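Local coordinates for putative cytoplasmic protein (Enterobacter cloacae, PDB 4HFL) that acts as a type VI secretion amidase effector, probably cleaving peptidoglycan peptides of rival bacteria, and is inhibited by its cognate immunity protein, at residues N26-K29 with E30-N34; Q47-D51 with A52-K56; S64-L67 with N68-I72; K96-I99 with A100-T104. All blocks are in the same frame, centred on the assembly; numbering follows the deposited sequence.

Interaction 1: residues N26-K29 with E30-N34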
loop_
_atom_site.group_PDB
_atom_site.type_symbol
_atom_site.label_atom_id
_atom_site.label_comp_id
_atom_site.label_asym_id
_atom_site.label_seq_id
_atom_site.Cartn_x
_atom_site.Cartn_y
_atom_site.Cartn_z
ATOM N N ASN A 26 -5.419 12.016 -0.749
ATOM C CA ASN A 26 -6.289 12.514 0.322
ATOM C C ASN A 26 -6.717 11.434 1.318
ATOM O O ASN A 26 -6.620 11.621 2.554
ATOM C CB ASN A 26 -7.527 13.204 -0.273
ATOM C CG ASN A 26 -7.190 14.499 -0.995
ATOM O OD1 ASN A 26 -6.096 15.047 -0.834
ATOM N ND2 ASN A 26 -8.143 15.009 -1.781
ATOM N N ARG A 27 -7.185 10.297 0.795
ATOM C CA ARG A 27 -7.522 9.184 1.697
ATOM C C ARG A 27 -6.281 8.696 2.490
ATOM O O ARG A 27 -6.328 8.449 3.731
ATOM C CB ARG A 27 -8.190 8.025 0.930
ATOM C CG ARG A 27 -9.422 8.411 0.083
ATOM C CD ARG A 27 -10.700 8.724 0.925
ATOM N NE ARG A 27 -10.624 10.041 1.558
ATOM C CZ ARG A 27 -10.775 11.191 0.911
ATOM N NH1 ARG A 27 -11.017 11.194 -0.398
ATOM N NH2 ARG A 27 -10.673 12.343 1.573
ATOM N N PHE A 28 -5.159 8.579 1.781
ATOM C CA PHE A 28 -3.926 8.156 2.447
ATOM C C PHE A 28 -3.581 9.119 3.582
ATOM O O PHE A 28 -3.251 8.690 4.696
ATOM C CB PHE A 28 -2.750 8.040 1.480
ATOM C CG PHE A 28 -1.571 7.261 2.050
ATOM C CD1 PHE A 28 -1.297 5.975 1.616
ATOM C CD2 PHE A 28 -0.751 7.821 3.030
ATOM C CE1 PHE A 28 -0.212 5.251 2.140
ATOM C CE2 PHE A 28 0.330 7.109 3.557
ATOM C CZ PHE A 28 0.599 5.832 3.106
ATOM N N LYS A 29 -3.649 10.416 3.297
ATOM C CA LYS A 29 -3.415 11.417 4.326
ATOM C C LYS A 29 -4.298 11.107 5.513
ATOM O O LYS A 29 -3.822 11.128 6.653
ATOM C CB LYS A 29 -3.691 12.840 3.811
ATOM C CG LYS A 29 -2.483 13.503 3.136
ATOM C CD LYS A 29 -2.618 15.032 3.111
ATOM C CE LYS A 29 -1.251 15.708 2.981
ATOM N NZ LYS A 29 -1.349 17.199 2.919
ATOM N N GLU A 30 -5.569 10.784 5.249
ATOM C CA GLU A 30 -6.463 10.411 6.355
ATOM C C GLU A 30 -5.930 9.249 7.197
ATOM O O GLU A 30 -6.128 9.230 8.418
ATOM C CB GLU A 30 -7.876 10.091 5.859
ATOM C CG GLU A 30 -8.667 11.308 5.382
ATOM C CD GLU A 30 -9.867 10.920 4.540
ATOM O OE1 GLU A 30 -10.075 9.711 4.300
ATOM O OE2 GLU A 30 -10.607 11.825 4.115
ATOM N N VAL A 31 -5.262 8.275 6.578
ATOM C CA VAL A 31 -4.665 7.221 7.448
ATOM C C VAL A 31 -3.132 7.217 7.683
ATOM O O VAL A 31 -2.565 6.185 8.058
ATOM C CB VAL A 31 -5.121 5.790 7.049
ATOM C CG1 VAL A 31 -6.579 5.595 7.369
ATOM C CG2 VAL A 31 -4.863 5.543 5.567
ATOM N N ASN A 32 -2.460 8.350 7.483
ATOM C CA ASN A 32 -1.006 8.394 7.638
ATOM C C ASN A 32 -0.565 8.536 9.095
ATOM O O ASN A 32 0.134 9.486 9.457
ATOM C CB ASN A 32 -0.380 9.511 6.799
ATOM C CG ASN A 32 1.134 9.393 6.711
ATOM O OD1 ASN A 32 1.692 8.313 6.922
ATOM N ND2 ASN A 32 1.807 10.506 6.415
ATOM N N VAL A 33 -0.980 7.589 9.928
ATOM C CA VAL A 33 -0.502 7.540 11.307
ATOM C C VAL A 33 0.037 6.145 11.603
ATOM O O VAL A 33 -0.117 5.236 10.780
ATOM C CB VAL A 33 -1.616 7.906 12.293
ATOM C CG1 VAL A 33 -1.935 9.388 12.198
ATOM C CG2 VAL A 33 -2.852 7.084 12.014
ATOM N N ASN A 34 0.678 5.975 12.761
ATOM C CA ASN A 34 1.200 4.664 13.157
ATOM C C ASN A 34 0.086 3.616 13.282
ATOM O O ASN A 34 -1.096 3.974 13.427
ATOM C CB ASN A 34 2.010 4.758 14.462
ATOM C CG ASN A 34 1.164 5.184 15.665
ATOM O OD1 ASN A 34 0.213 4.496 16.044
ATOM N ND2 ASN A 34 1.541 6.300 16.296
#
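Helix 21-30 ends with an i to i+3 salt bridge between Arg27 and Glu30. The two side chains run alongside each other and point the same way. Arg27 is bent at both chi2 and chi3, a double turn that presents the flank of the guanidinium group to the acid. The result is a bidentate, hydrogen-bonded salt bridge made side-on: NE of Arg27 donates to OE1 of Glu30 at 2.8 Å, and NH2 of Arg27 to OE2 of Glu30 at 2.6 Å. Both oxygens sit close to the guanidinium plane, but the carboxylate is turned 45° against it, and each oxygen is met from above the carboxylate plane. Tyr65 OH of helix 59-69 also approaches OE1, at a separation too short to be taken at face value. Along the backbone, helical pairing continues, with hydrogen bonds from Glu30 N to Asn26 O at 3.0 Å and from Val31 N to Arg27 O at 3.0 Å. Val31 then leaves helical geometry. Asn32 N donates a hydrogen bond to Lys29 O (3.2 Å), coming from above the carbonyl plane, and Asn32 is the centre of an inverse gamma turn. Asn32 OD1 lies 3.8 Å from Phe28 CE2, at the ring edge. Two bonds, one to each oxygen, restrict the rotation of the Glu30 carboxylate, and the positive guanidinium group would be expected to favour its ionised form.

Interaction 2: residues Q47-D51 with A52-K56; sequences QHNID and AGIFK
One face of the Phe55 ring is taken by Asn49, whose CB stands 3.4 Å from the ring centroid and almost exactly on its normal, a CH-pi contact. The amide of Asn49 is inclined to the ring, the two planes 63° apart, and its ND2 comes within 3.1 Å of Phe55 CZ, a close approach that is not a hydrogen bond. Phe55 also stacks with Phe93, which ties this turn to the chain just after strand 90-92. On Asn49, CG lies anti to the carbonyl carbon (chi1 -66°), which carries the amide out towards the CZ end of the ring. Ile50 adds an apolar touch, its CG1 3.9 Å from Phe55 CB, with the two side chains at about a right angle.

The backbone forms a Schellman motif that closes helix 44-52. Gly53, with positive phi, is the C-prime residue: Ile54 N bonds Asn49 O at 3.0 Å, and Gly53 N reaches Ile50 O in a weak bond of 3.3 Å. The Asn49 carbonyl serves a further donor, Phe55 N at 3.2 Å, in a nearly straight bond that arrives from above the carbonyl plane. Ile54 CD1 meanwhile rests 3.6 Å from Asn49 OD1. Asn49 O thus accepts from Ile54 N and Phe55 N, with a weak third bond from Gly53 N, which is consistent with a firmly held chain reversal that sets the Phe55 ring over Asn49 CB.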
loop_
_atom_site.group_PDB
_atom_site.type_symbol
_atom_site.label_atom_id
_atom_site.label_comp_id
_atom_site.label_asym_id
_atom_site.label_seq_id
_atom_site.Cartn_x
_atom_site.Cartn_y
_atom_site.Cartn_z
ATOM N N GLN A 47 -8.996 -2.794 14.447
ATOM C CA GLN A 47 -8.516 -2.269 15.728
ATOM C C GLN A 47 -8.261 -3.383 16.728
ATOM O O GLN A 47 -7.268 -3.360 17.459
ATOM C CB GLN A 47 -9.499 -1.265 16.345
ATOM C CG GLN A 47 -9.194 -1.014 17.824
ATOM C CD GLN A 47 -9.910 0.182 18.413
ATOM O OE1 GLN A 47 -10.113 0.258 19.627
ATOM N NE2 GLN A 47 -10.280 1.131 17.564
ATOM N N HIS A 48 -9.174 -4.347 16.773
ATOM C CA HIS A 48 -9.005 -5.494 17.657
ATOM C C HIS A 48 -7.698 -6.251 17.386
ATOM O O HIS A 48 -6.915 -6.532 18.313
ATOM C CB HIS A 48 -10.192 -6.437 17.506
ATOM C CG HIS A 48 -10.145 -7.613 18.425
ATOM N ND1 HIS A 48 -10.146 -8.912 17.968
ATOM C CD2 HIS A 48 -10.090 -7.686 19.775
ATOM C CE1 HIS A 48 -10.103 -9.737 19.000
ATOM N NE2 HIS A 48 -10.066 -9.018 20.109
ATOM N N ASN A 49 -7.455 -6.584 16.121
ATOM C CA ASN A 49 -6.257 -7.351 15.783
ATOM C C ASN A 49 -4.984 -6.521 15.942
ATOM O O ASN A 49 -3.934 -7.047 16.314
ATOM C CB ASN A 49 -6.366 -7.972 14.388
ATOM C CG ASN A 49 -7.451 -9.030 14.307
ATOM O OD1 ASN A 49 -7.757 -9.698 15.292
ATOM N ND2 ASN A 49 -8.040 -9.185 13.130
ATOM N N ILE A 50 -5.085 -5.219 15.680
ATOM C CA ILE A 50 -3.977 -4.311 15.984
ATOM C C ILE A 50 -3.627 -4.275 17.493
ATOM O O ILE A 50 -2.455 -4.352 17.862
ATOM C CB ILE A 50 -4.243 -2.895 15.420
ATOM C CG1 ILE A 50 -3.998 -2.896 13.903
ATOM C CG2 ILE A 50 -3.370 -1.856 16.105
ATOM C CD1 ILE A 50 -4.338 -1.603 13.213
ATOM N N ASP A 51 -4.647 -4.180 18.346
ATOM C CA ASP A 51 -4.469 -4.135 19.805
ATOM C C ASP A 51 -3.974 -5.467 20.369
ATOM O O ASP A 51 -3.300 -5.495 21.401
ATOM C CB ASP A 51 -5.784 -3.763 20.511
ATOM C CG ASP A 51 -6.212 -2.320 20.265
ATOM O OD1 ASP A 51 -5.383 -1.493 19.820
ATOM O OD2 ASP A 51 -7.395 -2.011 20.537
ATOM N N ALA A 52 -4.331 -6.567 19.706
ATOM C CA ALA A 52 -3.884 -7.897 20.134
ATOM C C ALA A 52 -2.417 -8.131 19.796
ATOM O O ALA A 52 -1.728 -8.901 20.474
ATOM C CB ALA A 52 -4.736 -8.969 19.496
ATOM N N GLY A 53 -1.948 -7.473 18.740
ATOM C CA GLY A 53 -0.591 -7.667 18.258
ATOM C C GLY A 53 -0.532 -8.633 17.084
ATOM O O GLY A 53 0.546 -9.079 16.689
ATOM N N ILE A 54 -1.696 -8.957 16.529
ATOM C CA ILE A 54 -1.787 -9.866 15.386
ATOM C C ILE A 54 -1.494 -9.135 14.070
ATOM O O ILE A 54 -0.817 -9.686 13.194
ATOM C CB ILE A 54 -3.172 -10.544 15.320
ATOM C CG1 ILE A 54 -3.554 -11.095 16.697
ATOM C CG2 ILE A 54 -3.191 -11.634 14.254
ATOM C CD1 ILE A 54 -5.025 -11.445 16.841
ATOM N N PHE A 55 -2.009 -7.907 13.932
ATOM C CA PHE A 55 -1.631 -7.037 12.812
ATOM C C PHE A 55 -0.579 -6.052 13.306
ATOM O O PHE A 55 -0.864 -5.229 14.179
ATOM C CB PHE A 55 -2.824 -6.223 12.262
ATOM C CG PHE A 55 -3.975 -7.053 11.742
ATOM C CD1 PHE A 55 -3.901 -8.435 11.680
ATOM C CD2 PHE A 55 -5.140 -6.434 11.306
ATOM C CE1 PHE A 55 -4.973 -9.181 11.218
ATOM C CE2 PHE A 55 -6.214 -7.181 10.834
ATOM C CZ PHE A 55 -6.124 -8.551 10.786
ATOM N N LYS A 56 0.625 -6.122 12.747
ATOM C CA LYS A 56 1.707 -5.218 13.141
ATOM C C LYS A 56 2.137 -4.282 12.006
ATOM O O LYS A 56 2.915 -3.342 12.229
ATOM C CB LYS A 56 2.916 -6.016 13.652
ATOM C CG LYS A 56 2.658 -6.812 14.941
ATOM C CD LYS A 56 3.820 -7.769 15.219
ATOM C CE LYS A 56 3.604 -8.562 16.497
ATOM N NZ LYS A 56 4.628 -9.641 16.630
#

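Interaction 3: residues S64-L67 with N68-I72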
loop_
_atom_site.group_PDB
_atom_site.type_symbol
_atom_site.label_atom_id
_atom_site.label_comp_id
_atom_site.label_asym_id
_atom_site.label_seq_id
_atom_site.Cartn_x
_atom_site.Cartn_y
_atom_site.Cartn_z
ATOM N N SER A 64 -5.501 -0.617 1.793
ATOM C CA SER A 64 -6.856 -1.161 1.676
ATOM C C SER A 64 -7.876 -0.055 1.858
ATOM O O SER A 64 -8.880 -0.008 1.135
ATOM C CB SER A 64 -7.088 -2.264 2.718
ATOM O OG SER A 64 -6.238 -3.378 2.471
ATOM N N TYR A 65 -7.634 0.838 2.823
ATOM C CA TYR A 65 -8.550 1.971 3.042
ATOM C C TYR A 65 -8.573 2.880 1.800
ATOM O O TYR A 65 -9.652 3.278 1.306
ATOM C CB TYR A 65 -8.156 2.756 4.306
ATOM C CG TYR A 65 -8.895 4.072 4.487
ATOM C CD1 TYR A 65 -10.128 4.115 5.123
ATOM C CD2 TYR A 65 -8.354 5.273 4.034
ATOM C CE1 TYR A 65 -10.808 5.306 5.292
ATOM C CE2 TYR A 65 -9.039 6.479 4.193
ATOM C CZ TYR A 65 -10.262 6.487 4.825
ATOM O OH TYR A 65 -10.954 7.678 4.998
ATOM N N VAL A 66 -7.381 3.194 1.284
ATOM C CA VAL A 66 -7.280 4.026 0.077
ATOM C C VAL A 66 -8.056 3.417 -1.083
ATOM O O VAL A 66 -8.877 4.096 -1.714
ATOM C CB VAL A 66 -5.796 4.250 -0.340
ATOM C CG1 VAL A 66 -5.702 4.844 -1.744
ATOM C CG2 VAL A 66 -5.100 5.153 0.675
ATOM N N LEU A 67 -7.794 2.146 -1.374
ATOM C CA LEU A 67 -8.474 1.482 -2.488
ATOM C C LEU A 67 -9.983 1.422 -2.267
ATOM O O LEU A 67 -10.743 1.679 -3.187
ATOM C CB LEU A 67 -7.926 0.081 -2.704
ATOM C CG LEU A 67 -6.473 0.015 -3.190
ATOM C CD1 LEU A 67 -5.996 -1.415 -3.230
ATOM C CD2 LEU A 67 -6.366 0.632 -4.558
ATOM N N ASN A 68 -10.413 1.107 -1.046
ATOM C CA ASN A 68 -11.840 0.984 -0.739
ATOM C C ASN A 68 -12.562 2.278 -0.970
ATOM O O ASN A 68 -13.685 2.291 -1.488
ATOM C CB ASN A 68 -12.059 0.557 0.730
ATOM C CG ASN A 68 -11.986 -0.953 0.924
ATOM O OD1 ASN A 68 -12.419 -1.728 0.059
ATOM N ND2 ASN A 68 -11.435 -1.380 2.067
ATOM N N TYR A 69 -11.939 3.381 -0.567
ATOM C CA TYR A 69 -12.656 4.651 -0.664
ATOM C C TYR A 69 -12.423 5.404 -1.972
ATOM O O TYR A 69 -13.025 6.452 -2.214
ATOM C CB TYR A 69 -12.424 5.497 0.589
ATOM C CG TYR A 69 -13.228 4.960 1.753
ATOM C CD1 TYR A 69 -14.488 5.457 2.038
ATOM C CD2 TYR A 69 -12.742 3.925 2.540
ATOM C CE1 TYR A 69 -15.240 4.952 3.100
ATOM C CE2 TYR A 69 -13.478 3.418 3.599
ATOM C CZ TYR A 69 -14.724 3.934 3.872
ATOM O OH TYR A 69 -15.449 3.414 4.925
ATOM N N CYS A 70 -11.577 4.835 -2.833
ATOM C CA CYS A 70 -11.372 5.370 -4.178
ATOM C C CYS A 70 -12.110 4.523 -5.219
ATOM O O CYS A 70 -11.958 4.728 -6.422
ATOM C CB CYS A 70 -9.876 5.448 -4.509
ATOM S SG CYS A 70 -9.055 6.810 -3.662
ATOM N N GLY A 71 -12.913 3.571 -4.754
ATOM C CA GLY A 71 -13.793 2.832 -5.648
ATOM C C GLY A 71 -13.208 1.545 -6.198
ATOM O O GLY A 71 -13.663 1.068 -7.243
ATOM N N ILE A 72 -12.193 1.002 -5.514
ATOM C CA ILE A 72 -11.712 -0.347 -5.770
ATOM C C ILE A 72 -11.946 -1.151 -4.490
ATOM O O ILE A 72 -11.114 -1.150 -3.570
ATOM C CB ILE A 72 -10.207 -0.370 -6.166
ATOM C CG1 ILE A 72 -9.990 0.304 -7.533
ATOM C CG2 ILE A 72 -9.656 -1.805 -6.185
ATOM C CD1 ILE A 72 -8.523 0.480 -7.922
#
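Tyr65 and Tyr69, one helical turn apart, lay their rings obliquely against each other, the planes 35° apart and the centroids 4.8 Å from one another. The nearest carbons are Tyr65 CE1 and Tyr69 CD2 at 3.6 Å. Tyr65 has CG anti to the backbone N (chi1 170°), whereas Tyr69 has it anti to the carbonyl carbon; with these first torsions the two rings meet on one flank. The carbonyl oxygen of Tyr65 lies in the plane of the Tyr69 ring, at its edge, 3.4 Å from Tyr69 CD2. Of the hydroxyls, Tyr69 OH is hydrogen-bonded to Asp87, and Tyr65 OH points to Glu30.

This is the C-terminal end of helix 59-69, in the part of the chain assigned to the Tae4 amidase family of the papain-like CA clan. Here Leu67 O accepts hydrogen bonds from Cys70 N (3.3 Å) and Ile72 N (2.8 Å), which reach it from opposite faces of its plane. Past Gly71, whose phi is positive, Ile72 folds back beside the helix. Its CD1 lies 4.0 Å from Leu67 CD2, while Cys70 SG rests 4.3 Å from Val66 CG1.

Interaction 4: residues K96-I99 with A100-T104; sequences KDMI and AFLPT
Met98 sets out with CG anti to its own amide nitrogen (chi1 177°), then bends at chi2 (53°) and again at chi3, which carries the sulfur along the helix towards Phe101 and Leu102. These are i to i+3 and i to i+4 apolar contacts within helix 95-106. SD of Met98 lies 4.1 Å from Leu102 CG, and 4.3 Å from Phe101 CD2, where it sits at the edge of the ring and near its plane. Leu102, whose CG is anti to the carbonyl carbon (chi1 -74°), also places that CG 3.4 Å from the Met98 carbonyl oxygen. Helix 59-69 receives Met98 and Phe101 at Leu67, whereas Ile99 and Leu102 reach strand 126-133 at Ile129; the cluster therefore joins helix packing to the sheet. Phe101 makes a further edge-to-face contact with Tyr80.

Hydrogen bonds of the i+4 to i kind run from Ala100 N to Lys96 O at 2.9 Å and from Phe101 N to Asp97 O at 2.9 Å, as far as Leu102 N to Met98 O at 3.0 Å. The next turn differs, because Pro103 has no N-H to offer to Ile99. The helix kinks here, and the Ile99 carbonyl oxygen instead faces a ring methylene, Pro103 CD at 3.2 Å. Just beyond, Thr104 OG1 donates to a lone pair of the Phe101 carbonyl oxygen, 2.6 Å away and in the carbonyl plane.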
loop_
_atom_site.group_PDB
_atom_site.type_symbol
_atom_site.label_atom_id
_atom_site.label_comp_id
_atom_site.label_asym_id
_atom_site.label_seq_id
_atom_site.Cartn_x
_atom_site.Cartn_y
_atom_site.Cartn_z
ATOM N N LYS A 96 2.280 -8.704 1.235
ATOM C CA LYS A 96 2.438 -9.542 0.039
ATOM C C LYS A 96 1.111 -9.669 -0.714
ATOM O O LYS A 96 1.079 -9.738 -1.953
ATOM C CB LYS A 96 2.977 -10.922 0.436
ATOM C CG LYS A 96 2.026 -12.073 0.171
ATOM C CD LYS A 96 2.040 -13.086 1.314
ATOM C CE LYS A 96 0.987 -14.167 1.082
ATOM N NZ LYS A 96 0.762 -15.014 2.284
ATOM N N ASP A 97 0.014 -9.672 0.041
ATOM C CA ASP A 97 -1.321 -9.770 -0.540
ATOM C C ASP A 97 -1.702 -8.486 -1.273
ATOM O O ASP A 97 -2.304 -8.530 -2.346
ATOM C CB ASP A 97 -2.359 -10.060 0.545
ATOM C CG ASP A 97 -2.221 -11.453 1.144
ATOM O OD1 ASP A 97 -1.563 -12.321 0.532
ATOM O OD2 ASP A 97 -2.796 -11.682 2.226
ATOM N N MET A 98 -1.369 -7.339 -0.688
ATOM C CA MET A 98 -1.663 -6.060 -1.334
ATOM C C MET A 98 -0.837 -5.953 -2.621
ATOM O O MET A 98 -1.341 -5.558 -3.691
ATOM C CB MET A 98 -1.340 -4.910 -0.378
ATOM C CG MET A 98 -1.534 -3.514 -0.960
ATOM S SD MET A 98 -3.173 -3.247 -1.690
ATOM C CE MET A 98 -4.248 -3.498 -0.265
ATOM N N ILE A 99 0.431 -6.343 -2.498
ATOM C CA ILE A 99 1.371 -6.337 -3.612
ATOM C C ILE A 99 0.865 -7.208 -4.763
ATOM O O ILE A 99 0.905 -6.791 -5.922
ATOM C CB ILE A 99 2.793 -6.764 -3.144
ATOM C CG1 ILE A 99 3.433 -5.638 -2.307
ATOM C CG2 ILE A 99 3.669 -7.092 -4.317
ATOM C CD1 ILE A 99 4.827 -5.971 -1.726
ATOM N N ALA A 100 0.373 -8.407 -4.451
ATOM C CA ALA A 100 -0.218 -9.281 -5.477
ATOM C C ALA A 100 -1.526 -8.719 -6.041
ATOM O O ALA A 100 -1.817 -8.848 -7.229
ATOM C CB ALA A 100 -0.431 -10.674 -4.916
ATOM N N PHE A 101 -2.310 -8.075 -5.182
ATOM C CA PHE A 101 -3.616 -7.572 -5.560
ATOM C C PHE A 101 -3.540 -6.445 -6.578
ATOM O O PHE A 101 -4.333 -6.404 -7.519
ATOM C CB PHE A 101 -4.356 -7.085 -4.323
ATOM C CG PHE A 101 -5.718 -6.515 -4.611
ATOM C CD1 PHE A 101 -6.658 -7.251 -5.322
ATOM C CD2 PHE A 101 -6.065 -5.253 -4.149
ATOM C CE1 PHE A 101 -7.928 -6.727 -5.581
ATOM C CE2 PHE A 101 -7.338 -4.720 -4.398
ATOM C CZ PHE A 101 -8.264 -5.457 -5.113
ATOM N N LEU A 102 -2.602 -5.525 -6.381
ATOM C CA LEU A 102 -2.560 -4.321 -7.216
ATOM C C LEU A 102 -2.577 -4.532 -8.751
ATOM O O LEU A 102 -3.370 -3.889 -9.449
ATOM C CB LEU A 102 -1.411 -3.406 -6.767
ATOM C CG LEU A 102 -1.780 -2.710 -5.456
ATOM C CD1 LEU A 102 -0.563 -2.094 -4.781
ATOM C CD2 LEU A 102 -2.842 -1.640 -5.739
ATOM N N PRO A 103 -1.716 -5.417 -9.291
ATOM C CA PRO A 103 -1.784 -5.552 -10.754
ATOM C C PRO A 103 -3.108 -6.156 -11.263
ATOM O O PRO A 103 -3.505 -5.899 -12.403
ATOM C CB PRO A 103 -0.599 -6.474 -11.082
ATOM C CG PRO A 103 -0.301 -7.198 -9.808
ATOM C CD PRO A 103 -0.609 -6.205 -8.716
ATOM N N THR A 104 -3.802 -6.921 -10.426
ATOM C CA THR A 104 -5.049 -7.551 -10.871
ATOM C C THR A 104 -6.151 -6.534 -11.077
ATOM O O THR A 104 -7.143 -6.830 -11.739
ATOM C CB THR A 104 -5.546 -8.614 -9.877
ATOM O OG1 THR A 104 -6.087 -7.969 -8.718
ATOM C CG2 THR A 104 -4.394 -9.535 -9.462
#

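How the interactions relate
From the N terminus the four local contacts follow in series, none nested and none crossing. Interaction 1 ends helix 21-30 and leads into the loop before helix 35-42; interaction 2 ends helix 44-52 and turns the chain towards helix 59-69, whose own end is interaction 3. Interaction 4 lies within helix 95-106. Interaction 3 is the junction: it packs on 26-34 through Tyr65 and Tyr69 against Arg27 and Val66 against Phe28, and it meets 96-104 where Leu67 touches Met98, Phe101 and Leu102. Interactions 1 and 4 themselves stay apart, with centres about 20 Å from each other, on opposite sides of the chain's centre. Interaction 2 is peripheral and touches none of the others.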